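Local coordinates for protein rhamnogalacturonan endolyase YesW (Bacillus subtilis, PDB 2ZUX) that cleaves the rhamnogalacturonan backbone of plant cell-wall pectin internally, by beta-elimination, and requires calcium or manganese for activity, at residues A[486-494]-A[517-528]; A[454-464]-A[504-515]. All blocks are in the same frame, centred on the assembly; numbering follows the deposited sequence.

Both contacts use strand 514-519, and they meet directly where Tyr-528 N probably bonds to Val-515 O; their centres lie about 17 Å apart. Contact 2 is the buried one: it sets loop 457-463 of one blade against the start of the next, and its chemistry is that of the interior, with a carboxylate shared by buried donors and a calcium loop on each side. Contact 1, partly buried and farther from the centre of the chain, joins the same two blades through a turn and a short edge strand. There alanines pack on large side chains, arginines hold backbone oxygens, waters bridge, and one end reaches a bound rhamnose.

Contact 1: A[486-494]-A[517-528]; sequences LTASGAAAN and WRTEDSSALRIY. With RAM (alpha-L-rhamnopyranose), chain N.
Trp-517 packs its indole against the end of strand 481-487 and the turn after it: CZ3 lies 3.6 Å from Ala-488 CB, and Leu-486 CD2 meets the ring at its edge. NE1 donates to Ser-469 O. Next comes Arg-518, whose O accepts from Ala-492 N at 2.9 Å, nearly straight. Its side chain starts with CG between the backbone N and the carbonyl carbon (chi1 62°) and runs extended past Asn-494 in the opposite sense. Amide and guanidinium are almost coplanar, 16° apart, with Asn-494 ND2 at the guanidinium edge, 2.8 Å from Arg-518 NE; both are donors and not hydrogen-bonded, and OD1 bonds to Thr-502 OG1. Ala-492 CB sits over one guanidinium face, and NH2 bonds weakly to Ala-493 O. At the 519-522 type I turn, Glu-520 N reaches Gly-490 O only weakly; a water also bonds to Gly-490 O and, weakly, to Glu-520 N. Arg-526 NH1 donates to Ser-489 O at 2.9 Å and to Tyr-528 OH at 3.2 Å, both near the guanidinium plane. Gly-490 lies over a face where a CB would collide with NH2, and its backbone angles would also jam one against the preceding carbonyl. A methionine in place of Arg-526 would probably leave Ser-489 O without its charged donor and the Tyr-528 hydroxyl freer to shift. Tyr-528 brings OH within 3.5 Å of Ala-488 CB. Strand 91-95, from far earlier in the chain, pairs with 524-528 and completes this sheet, as in the ring closure of beta-propellers, and Asn-494 enters the rhamnose pocket beside Asn-115 and Asp-135.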
loop_
_atom_site.group_PDB
_atom_site.type_symbol
_atom_site.label_atom_id
_atom_site.label_comp_id
_atom_site.label_asym_id
_atom_site.label_seq_id
_atom_site.Cartn_x
_atom_site.Cartn_y
_atom_site.Cartn_z
ATOM N N LEU A 486 14.577 -6.745 14.297
ATOM C CA LEU A 486 13.795 -5.853 15.138
ATOM C C LEU A 486 12.575 -6.583 15.655
ATOM O O LEU A 486 11.882 -7.250 14.898
ATOM C CB LEU A 486 13.353 -4.607 14.354
ATOM C CG LEU A 486 12.366 -3.675 15.078
ATOM C CD1 LEU A 486 13.024 -2.936 16.240
ATOM C CD2 LEU A 486 11.705 -2.702 14.106
ATOM N N THR A 487 12.327 -6.465 16.955
ATOM C CA THR A 487 11.045 -6.835 17.525
ATOM C C THR A 487 10.495 -5.579 18.191
ATOM O O THR A 487 11.106 -5.033 19.116
ATOM C CB THR A 487 11.178 -8.021 18.509
ATOM O OG1 THR A 487 11.562 -9.193 17.778
ATOM C CG2 THR A 487 9.854 -8.300 19.217
ATOM N N ALA A 488 9.371 -5.089 17.682
ATOM C CA ALA A 488 8.812 -3.833 18.168
ATOM C C ALA A 488 7.928 -4.085 19.387
ATOM O O ALA A 488 6.710 -4.196 19.288
ATOM C CB ALA A 488 8.053 -3.122 17.062
ATOM N N SER A 489 8.571 -4.178 20.547
ATOM C CA SER A 489 7.857 -4.462 21.788
ATOM C C SER A 489 6.851 -3.358 22.118
ATOM O O SER A 489 7.170 -2.172 22.049
ATOM C CB SER A 489 8.854 -4.672 22.924
ATOM O OG SER A 489 9.696 -5.767 22.607
ATOM N N GLY A 490 5.630 -3.764 22.446
ATOM C CA GLY A 490 4.556 -2.813 22.714
ATOM C C GLY A 490 3.756 -2.441 21.476
ATOM O O GLY A 490 2.723 -1.773 21.586
ATOM N N ALA A 491 4.241 -2.869 20.307
ATOM C CA ALA A 491 3.558 -2.639 19.034
ATOM C C ALA A 491 2.881 -3.929 18.597
ATOM O O ALA A 491 3.359 -5.027 18.905
ATOM C CB ALA A 491 4.541 -2.166 17.978
ATOM N N ALA A 492 1.769 -3.793 17.882
ATOM C CA ALA A 492 1.011 -4.944 17.431
ATOM C C ALA A 492 0.677 -4.809 15.963
ATOM O O ALA A 492 0.468 -3.712 15.458
ATOM C CB ALA A 492 -0.265 -5.096 18.241
ATOM N N ALA A 493 0.635 -5.950 15.292
ATOM C CA ALA A 493 0.156 -6.038 13.930
ATOM C C ALA A 493 -1.354 -6.246 13.924
ATOM O O ALA A 493 -1.981 -6.404 14.979
ATOM C CB ALA A 493 0.872 -7.165 13.201
ATOM N N ASN A 494 -1.931 -6.260 12.726
ATOM C CA ASN A 494 -3.384 -6.276 12.549
ATOM C C ASN A 494 -3.849 -7.481 11.739
ATOM O O ASN A 494 -3.047 -8.204 11.141
ATOM C CB ASN A 494 -3.872 -5.006 11.809
ATOM C CG ASN A 494 -3.293 -3.714 12.355
ATOM O OD1 ASN A 494 -3.022 -2.777 11.596
ATOM N ND2 ASN A 494 -3.109 -3.647 13.657
ATOM N N TRP A 517 3.101 0.772 13.166
ATOM C CA TRP A 517 2.343 -0.226 13.929
ATOM C C TRP A 517 1.534 0.489 14.997
ATOM O O TRP A 517 2.000 1.459 15.591
ATOM C CB TRP A 517 3.264 -1.207 14.661
ATOM C CG TRP A 517 3.872 -2.332 13.873
ATOM C CD1 TRP A 517 3.231 -3.403 13.319
ATOM C CD2 TRP A 517 5.268 -2.534 13.637
ATOM N NE1 TRP A 517 4.145 -4.247 12.719
ATOM C CE2 TRP A 517 5.402 -3.736 12.906
ATOM C CE3 TRP A 517 6.419 -1.804 13.959
ATOM C CZ2 TRP A 517 6.650 -4.228 12.499
ATOM C CZ3 TRP A 517 7.652 -2.289 13.558
ATOM C CH2 TRP A 517 7.758 -3.487 12.830
ATOM N N ARG A 518 0.336 -0.002 15.270
ATOM C CA ARG A 518 -0.421 0.475 16.423
ATOM C C ARG A 518 0.193 -0.060 17.714
ATOM O O ARG A 518 0.879 -1.087 17.711
ATOM C CB ARG A 518 -1.873 0.009 16.334
ATOM C CG ARG A 518 -2.037 -1.496 16.341
ATOM C CD ARG A 518 -3.480 -1.894 16.543
ATOM N NE ARG A 518 -3.648 -3.333 16.398
ATOM C CZ ARG A 518 -3.768 -4.181 17.412
ATOM N NH1 ARG A 518 -3.734 -3.728 18.662
ATOM N NH2 ARG A 518 -3.922 -5.479 17.177
ATOM N N THR A 519 -0.055 0.635 18.822
ATOM C CA THR A 519 0.184 0.053 20.138
ATOM C C THR A 519 -0.896 -0.994 20.400
ATOM O O THR A 519 -1.935 -1.006 19.736
ATOM C CB THR A 519 0.133 1.115 21.243
ATOM O OG1 THR A 519 -1.144 1.762 21.219
ATOM C CG2 THR A 519 1.227 2.153 21.049
ATOM N N GLU A 520 -0.659 -1.865 21.375
ATOM C CA GLU A 520 -1.602 -2.943 21.681
ATOM C C GLU A 520 -3.011 -2.423 21.985
ATOM O O GLU A 520 -4.007 -3.021 21.561
ATOM C CB GLU A 520 -1.068 -3.817 22.825
ATOM C CG GLU A 520 0.215 -4.563 22.450
ATOM C CD GLU A 520 0.933 -5.196 23.634
ATOM O OE1 GLU A 520 0.288 -5.428 24.680
ATOM O OE2 GLU A 520 2.148 -5.469 23.505
ATOM N N ASP A 521 -3.085 -1.291 22.684
ATOM C CA ASP A 521 -4.371 -0.705 23.063
ATOM C C ASP A 521 -4.922 0.332 22.077
ATOM O O ASP A 521 -5.947 0.954 22.343
ATOM C CB ASP A 521 -4.309 -0.124 24.487
ATOM C CG ASP A 521 -3.411 1.106 24.601
ATOM O OD1 ASP A 521 -2.822 1.560 23.599
ATOM O OD2 ASP A 521 -3.285 1.640 25.729
ATOM N N SER A 522 -4.228 0.512 20.952
ATOM C CA SER A 522 -4.625 1.473 19.905
ATOM C C SER A 522 -4.735 2.919 20.394
ATOM O O SER A 522 -5.478 3.721 19.829
ATOM C CB SER A 522 -5.914 1.040 19.192
ATOM O OG SER A 522 -5.742 -0.202 18.533
ATOM N N SER A 523 -3.979 3.254 21.441
ATOM C CA SER A 523 -3.907 4.639 21.902
ATOM C C SER A 523 -2.998 5.495 21.020
ATOM O O SER A 523 -3.058 6.723 21.066
ATOM C CB SER A 523 -3.437 4.707 23.357
ATOM O OG SER A 523 -2.162 4.124 23.516
ATOM N N ALA A 524 -2.154 4.836 20.227
ATOM C CA ALA A 524 -1.200 5.530 19.369
ATOM C C ALA A 524 -0.801 4.663 18.185
ATOM O O ALA A 524 -0.925 3.438 18.229
ATOM C CB ALA A 524 0.048 5.925 20.169
ATOM N N LEU A 525 -0.332 5.324 17.134
ATOM C CA LEU A 525 0.457 4.667 16.091
ATOM C C LEU A 525 1.921 5.004 16.324
ATOM O O LEU A 525 2.240 6.131 16.708
ATOM C CB LEU A 525 0.046 5.145 14.698
ATOM C CG LEU A 525 -1.402 4.923 14.255
ATOM C CD1 LEU A 525 -1.622 5.551 12.895
ATOM C CD2 LEU A 525 -1.755 3.440 14.231
ATOM N N ARG A 526 2.801 4.035 16.102
ATOM C CA ARG A 526 4.233 4.260 16.204
ATOM C C ARG A 526 4.856 4.158 14.829
ATOM O O ARG A 526 4.637 3.171 14.125
ATOM C CB ARG A 526 4.878 3.219 17.111
ATOM C CG ARG A 526 4.451 3.276 18.566
ATOM C CD ARG A 526 5.219 2.235 19.330
ATOM N NE ARG A 526 4.876 2.196 20.746
ATOM C CZ ARG A 526 5.349 1.282 21.584
ATOM N NH1 ARG A 526 6.182 0.348 21.144
ATOM N NH2 ARG A 526 4.985 1.305 22.859
ATOM N N ILE A 527 5.625 5.178 14.453
ATOM C CA ILE A 527 6.334 5.165 13.182
ATOM C C ILE A 527 7.799 4.849 13.455
ATOM O O ILE A 527 8.495 5.650 14.082
ATOM C CB ILE A 527 6.244 6.520 12.457
ATOM C CG1 ILE A 527 4.786 7.004 12.370
ATOM C CG2 ILE A 527 6.892 6.414 11.069
ATOM C CD1 ILE A 527 4.629 8.390 11.745
ATOM N N TYR A 528 8.252 3.682 13.005
ATOM C CA TYR A 528 9.647 3.273 13.136
ATOM C C TYR A 528 10.387 3.628 11.855
ATOM O O TYR A 528 9.914 3.330 10.760
ATOM C CB TYR A 528 9.736 1.763 13.364
ATOM C CG TYR A 528 9.276 1.309 14.736
ATOM C CD1 TYR A 528 10.204 0.938 15.714
ATOM C CD2 TYR A 528 7.923 1.244 15.057
ATOM C CE1 TYR A 528 9.781 0.518 16.978
ATOM C CE2 TYR A 528 7.496 0.825 16.316
ATOM C CZ TYR A 528 8.430 0.470 17.261
ATOM O OH TYR A 528 7.990 0.057 18.507
HETATM C C1 RAM N . -9.024 -9.802 13.879
HETATM C C2 RAM N . -9.507 -8.531 13.159
HETATM C C3 RAM N . -8.805 -7.254 13.629
HETATM C C4 RAM N . -7.308 -7.498 13.765
HETATM C C5 RAM N . -7.112 -8.592 14.808
HETATM C C6 RAM N . -5.639 -8.847 15.078
HETATM O O1 RAM N . -9.880 -10.100 14.959
HETATM O O2 RAM N . -9.336 -8.695 11.767
HETATM O O3 RAM N . -9.068 -6.189 12.743
HETATM O O4 RAM N . -6.561 -6.329 14.066
HETATM O O5 RAM N . -7.673 -9.803 14.326
HETATM O O HOH W 1 9.597 -0.822 20.313
HETATM O O HOH W 2 6.262 -0.291 24.843
HETATM O O HOH W 3 1.625 -1.159 23.780
HETATM O O HOH W 4 -0.191 -2.256 13.350
#

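Contact 2: A[454-464]-A[504-515]; sequences FGIWWDGDLLR and QADLLGDWREEV. With CA (calcium ion), chain E; CA (calcium ion), chain F.
Glu-513 OE1 is gripped by two donors of the other segment. Trp-457 N lies 2.8 Å from Glu-513 OE1, on its anti lone pair, and Arg-464 NH2 3.0 Å from the same OE1, on the syn side and 25° out of the carboxylate plane, in a salt bridge; this NH2 also donates to Pro-562 O. The backbone replies in kind, Glu-513 N donating to Trp-457 O at 2.9 Å. OE2 accepts from Gln-504 NE2 and is also hydrogen-bonded to Tyr-547 OH, so the buried carboxylate is held at both oxygens and is likely to stay ionised. Gln-504 NE2 also donates to Gly-455 O, 2.8 Å away and in the amide plane, a reach made by a side chain extended from a CG anti to the backbone N (chi1 176°). Its OE1 is buried without a polar partner, at the edge of the Phe-454 ring. Arg-512 bends back to hold Asp-510 side-on, while NH2 meets Asp-459 O from above the carbonyl plane and also bonds to Ile-532 O.

These bonds join two calcium loops of neighbouring propeller blades, each with ligands at every second residue, a closing glutamate and a water. Asp-459, Asp-461, Leu-463 and Glu-465 hold one ion, and OD2 of both aspartates forms a salt bridge with Lys-474. Asp-506 and Glu-514 bind the other, with the backbone O of Leu-508, Asp-510 and Arg-512. The ions may serve a structural role.

Arg-464 lies flat between the Trp-457 ring, with NE over its centre, and Gly-455 O. Trp-511 packs against Trp-457, CZ3 3.6 Å from Trp-457 CB, the two indoles inclined at 55°. Leu-462 CD2 touches Trp-511 CH2 at 4.0 Å. Nearer strand 514-519, Ile-456 CD1 presses unusually tightly on Val-515 CG2, at 3.4 Å, and Trp-458 turns its ring edge to Glu-513 O.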
loop_
_atom_site.group_PDB
_atom_site.type_symbol
_atom_site.label_atom_id
_atom_site.label_comp_id
_atom_site.label_asym_id
_atom_site.label_seq_id
_atom_site.Cartn_x
_atom_site.Cartn_y
_atom_site.Cartn_z
ATOM N N PHE A 454 5.399 -9.786 4.241
ATOM C CA PHE A 454 5.926 -8.579 3.604
ATOM C C PHE A 454 7.434 -8.707 3.408
ATOM O O PHE A 454 8.125 -9.419 4.145
ATOM C CB PHE A 454 5.672 -7.343 4.488
ATOM C CG PHE A 454 4.327 -6.658 4.280
ATOM C CD1 PHE A 454 3.149 -7.373 4.036
ATOM C CD2 PHE A 454 4.248 -5.278 4.409
ATOM C CE1 PHE A 454 1.925 -6.705 3.889
ATOM C CE2 PHE A 454 3.042 -4.608 4.256
ATOM C CZ PHE A 454 1.879 -5.323 3.995
ATOM N N GLY A 455 7.936 -7.987 2.409
ATOM C CA GLY A 455 9.353 -7.679 2.289
ATOM C C GLY A 455 9.504 -6.201 2.577
ATOM O O GLY A 455 8.618 -5.410 2.235
ATOM N N ILE A 456 10.607 -5.848 3.243
ATOM C CA ILE A 456 10.886 -4.466 3.620
ATOM C C ILE A 456 12.370 -4.133 3.457
ATOM O O ILE A 456 13.240 -4.941 3.829
ATOM C CB ILE A 456 10.442 -4.185 5.079
ATOM C CG1 ILE A 456 10.612 -2.706 5.407
ATOM C CG2 ILE A 456 11.192 -5.092 6.073
ATOM C CD1 ILE A 456 10.072 -2.309 6.756
ATOM N N TRP A 457 12.669 -2.954 2.908
ATOM C CA TRP A 457 14.050 -2.457 2.901
ATOM C C TRP A 457 14.301 -1.746 4.220
ATOM O O TRP A 457 13.783 -0.648 4.440
ATOM C CB TRP A 457 14.317 -1.531 1.706
ATOM C CG TRP A 457 14.307 -2.292 0.406
ATOM C CD1 TRP A 457 15.216 -3.239 0.011
ATOM C CD2 TRP A 457 13.338 -2.198 -0.647
ATOM N NE1 TRP A 457 14.866 -3.745 -1.225
ATOM C CE2 TRP A 457 13.716 -3.126 -1.647
ATOM C CE3 TRP A 457 12.176 -1.426 -0.842
ATOM C CZ2 TRP A 457 12.983 -3.297 -2.826
ATOM C CZ3 TRP A 457 11.449 -1.600 -2.022
ATOM C CH2 TRP A 457 11.856 -2.536 -2.991
ATOM N N TRP A 458 15.077 -2.387 5.093
ATOM C CA TRP A 458 15.272 -1.895 6.460
ATOM C C TRP A 458 16.718 -1.611 6.836
ATOM O O TRP A 458 17.004 -0.580 7.453
ATOM C CB TRP A 458 14.663 -2.878 7.467
ATOM C CG TRP A 458 14.756 -2.401 8.873
ATOM C CD1 TRP A 458 15.578 -2.880 9.850
ATOM C CD2 TRP A 458 14.010 -1.331 9.463
ATOM N NE1 TRP A 458 15.373 -2.187 11.022
ATOM C CE2 TRP A 458 14.421 -1.225 10.809
ATOM C CE3 TRP A 458 13.020 -0.459 8.990
ATOM C CZ2 TRP A 458 13.874 -0.280 11.689
ATOM C CZ3 TRP A 458 12.485 0.486 9.868
ATOM C CH2 TRP A 458 12.916 0.562 11.198
ATOM N N ASP A 459 17.627 -2.528 6.510
ATOM C CA ASP A 459 19.027 -2.314 6.833
ATOM C C ASP A 459 19.738 -1.554 5.719
ATOM O O ASP A 459 19.092 -0.942 4.859
ATOM C CB ASP A 459 19.729 -3.624 7.231
ATOM C CG ASP A 459 19.913 -4.588 6.069
ATOM O OD1 ASP A 459 19.790 -4.182 4.887
ATOM O OD2 ASP A 459 20.198 -5.767 6.357
ATOM N N GLY A 460 21.066 -1.565 5.741
ATOM C CA GLY A 460 21.825 -0.757 4.803
ATOM C C GLY A 460 22.129 -1.391 3.462
ATOM O O GLY A 460 22.595 -0.701 2.559
ATOM N N ASP A 461 21.878 -2.690 3.316
ATOM C CA ASP A 461 22.209 -3.355 2.059
ATOM C C ASP A 461 21.030 -3.374 1.088
ATOM O O ASP A 461 19.886 -3.099 1.469
ATOM C CB ASP A 461 22.834 -4.744 2.280
ATOM C CG ASP A 461 21.822 -5.823 2.656
ATOM O OD1 ASP A 461 20.599 -5.671 2.403
ATOM O OD2 ASP A 461 22.264 -6.863 3.177
ATOM N N LEU A 462 21.320 -3.678 -0.172
ATOM C CA LEU A 462 20.323 -3.644 -1.232
ATOM C C LEU A 462 19.425 -4.880 -1.267
ATOM O O LEU A 462 18.440 -4.891 -2.004
ATOM C CB LEU A 462 21.003 -3.413 -2.588
ATOM C CG LEU A 462 21.720 -2.065 -2.760
ATOM C CD1 LEU A 462 22.523 -2.070 -4.052
ATOM C CD2 LEU A 462 20.726 -0.903 -2.756
ATOM N N LEU A 463 19.740 -5.892 -0.465
ATOM C CA LEU A 463 18.830 -7.029 -0.295
ATOM C C LEU A 463 17.603 -6.551 0.472
ATOM O O LEU A 463 17.659 -5.527 1.168
ATOM C CB LEU A 463 19.518 -8.180 0.444
ATOM C CG LEU A 463 20.765 -8.770 -0.226
ATOM C CD1 LEU A 463 21.371 -9.834 0.668
ATOM C CD2 LEU A 463 20.435 -9.355 -1.601
ATOM N N ARG A 464 16.496 -7.275 0.347
ATOM C CA ARG A 464 15.289 -6.906 1.062
ATOM C C ARG A 464 15.099 -7.802 2.269
ATOM O O ARG A 464 15.298 -9.024 2.196
ATOM C CB ARG A 464 14.072 -6.935 0.134
ATOM C CG ARG A 464 12.948 -6.026 0.598
ATOM C CD ARG A 464 11.882 -5.831 -0.449
ATOM N NE ARG A 464 10.989 -4.727 -0.088
ATOM C CZ ARG A 464 9.828 -4.473 -0.691
ATOM N NH1 ARG A 464 9.404 -5.250 -1.685
ATOM N NH2 ARG A 464 9.090 -3.436 -0.304
ATOM N N GLN A 504 3.347 0.011 5.827
ATOM C CA GLN A 504 4.779 0.020 5.532
ATOM C C GLN A 504 4.993 0.906 4.314
ATOM O O GLN A 504 4.372 0.684 3.275
ATOM C CB GLN A 504 5.290 -1.383 5.237
ATOM C CG GLN A 504 6.757 -1.436 4.831
ATOM C CD GLN A 504 7.156 -2.825 4.389
ATOM O OE1 GLN A 504 7.093 -3.783 5.178
ATOM N NE2 GLN A 504 7.534 -2.956 3.117
ATOM N N ALA A 505 5.849 1.922 4.431
ATOM C CA ALA A 505 6.096 2.842 3.319
ATOM C C ALA A 505 7.315 3.678 3.620
ATOM O O ALA A 505 7.565 4.029 4.782
ATOM C CB ALA A 505 4.902 3.764 3.105
ATOM N N ASP A 506 8.054 4.037 2.576
ATOM C CA ASP A 506 9.078 5.079 2.721
ATOM C C ASP A 506 8.390 6.435 2.830
ATOM O O ASP A 506 8.148 7.106 1.818
ATOM C CB ASP A 506 10.047 5.076 1.544
ATOM C CG ASP A 506 11.038 6.219 1.609
ATOM O OD1 ASP A 506 11.268 6.760 2.717
ATOM O OD2 ASP A 506 11.584 6.569 0.553
ATOM N N LEU A 507 8.064 6.827 4.058
ATOM C CA LEU A 507 7.304 8.058 4.256
ATOM C C LEU A 507 8.116 9.224 4.815
ATOM O O LEU A 507 7.631 10.343 4.825
ATOM C CB LEU A 507 6.018 7.816 5.060
ATOM C CG LEU A 507 5.996 6.946 6.307
ATOM C CD1 LEU A 507 6.686 7.625 7.471
ATOM C CD2 LEU A 507 4.552 6.613 6.689
ATOM N N LEU A 508 9.331 8.954 5.282
ATOM C CA LEU A 508 10.254 10.015 5.704
ATOM C C LEU A 508 11.680 9.495 5.609
ATOM O O LEU A 508 11.897 8.305 5.412
ATOM C CB LEU A 508 9.945 10.526 7.115
ATOM C CG LEU A 508 9.727 9.539 8.247
ATOM C CD1 LEU A 508 11.041 9.060 8.832
ATOM C CD2 LEU A 508 8.859 10.186 9.342
ATOM N N GLY A 509 12.653 10.390 5.720
ATOM C CA GLY A 509 14.049 9.982 5.696
ATOM C C GLY A 509 14.483 9.465 4.339
ATOM O O GLY A 509 13.872 9.793 3.316
ATOM N N ASP A 510 15.535 8.649 4.349
ATOM C CA ASP A 510 16.083 8.093 3.114
ATOM C C ASP A 510 15.269 6.909 2.605
ATOM O O ASP A 510 14.177 6.633 3.104
ATOM C CB ASP A 510 17.585 7.763 3.259
ATOM C CG ASP A 510 17.867 6.554 4.154
ATOM O OD1 ASP A 510 16.952 5.751 4.462
ATOM O OD2 ASP A 510 19.054 6.379 4.512
ATOM N N TRP A 511 15.808 6.214 1.614
ATOM C CA TRP A 511 15.046 5.242 0.836
ATOM C C TRP A 511 14.524 4.030 1.600
ATOM O O TRP A 511 13.642 3.334 1.091
ATOM C CB TRP A 511 15.861 4.784 -0.372
ATOM C CG TRP A 511 17.112 4.036 -0.022
ATOM C CD1 TRP A 511 18.327 4.578 0.288
ATOM C CD2 TRP A 511 17.282 2.610 0.035
ATOM N NE1 TRP A 511 19.240 3.577 0.544
ATOM C CE2 TRP A 511 18.625 2.361 0.406
ATOM C CE3 TRP A 511 16.426 1.516 -0.179
ATOM C CZ2 TRP A 511 19.137 1.066 0.553
ATOM C CZ3 TRP A 511 16.944 0.227 -0.033
ATOM C CH2 TRP A 511 18.283 0.017 0.333
ATOM N N ARG A 512 15.038 3.758 2.799
ATOM C CA ARG A 512 14.508 2.622 3.544
ATOM C C ARG A 512 13.054 2.876 3.938
ATOM O O ARG A 512 12.612 4.022 4.036
ATOM C CB ARG A 512 15.371 2.280 4.756
ATOM C CG ARG A 512 16.560 1.361 4.437
ATOM C CD ARG A 512 17.719 2.085 3.744
ATOM N NE ARG A 512 18.275 3.192 4.528
ATOM C CZ ARG A 512 19.128 3.049 5.538
ATOM N NH1 ARG A 512 19.574 4.121 6.174
ATOM N NH2 ARG A 512 19.533 1.843 5.920
ATOM N N GLU A 513 12.305 1.797 4.138
ATOM C CA GLU A 513 10.890 1.905 4.435
ATOM C C GLU A 513 10.629 2.036 5.932
ATOM O O GLU A 513 11.244 1.352 6.731
ATOM C CB GLU A 513 10.173 0.683 3.875
ATOM C CG GLU A 513 10.362 0.518 2.380
ATOM C CD GLU A 513 9.667 -0.709 1.843
ATOM O OE1 GLU A 513 10.317 -1.773 1.815
ATOM O OE2 GLU A 513 8.473 -0.599 1.479
ATOM N N GLU A 514 9.712 2.931 6.283
ATOM C CA GLU A 514 9.230 3.056 7.658
ATOM C C GLU A 514 8.126 2.041 7.896
ATOM O O GLU A 514 7.494 1.544 6.948
ATOM C CB GLU A 514 8.684 4.459 7.914
ATOM C CG GLU A 514 9.744 5.544 8.078
ATOM C CD GLU A 514 10.650 5.702 6.860
ATOM O OE1 GLU A 514 10.135 5.946 5.741
ATOM O OE2 GLU A 514 11.889 5.573 7.017
ATOM N N VAL A 515 7.904 1.720 9.167
ATOM C CA VAL A 515 6.781 0.874 9.553
ATOM C C VAL A 515 5.916 1.633 10.537
ATOM O O VAL A 515 6.421 2.237 11.487
ATOM C CB VAL A 515 7.222 -0.435 10.214
ATOM C CG1 VAL A 515 6.029 -1.371 10.363
ATOM C CG2 VAL A 515 8.311 -1.104 9.414
HETATM CA CA CA E . 12.509 6.222 4.700
HETATM CA CA CA F . 18.606 -4.555 2.991
HETATM O O HOH W 5 17.588 -2.316 2.928
HETATM O O HOH W 6 14.650 5.976 5.850
#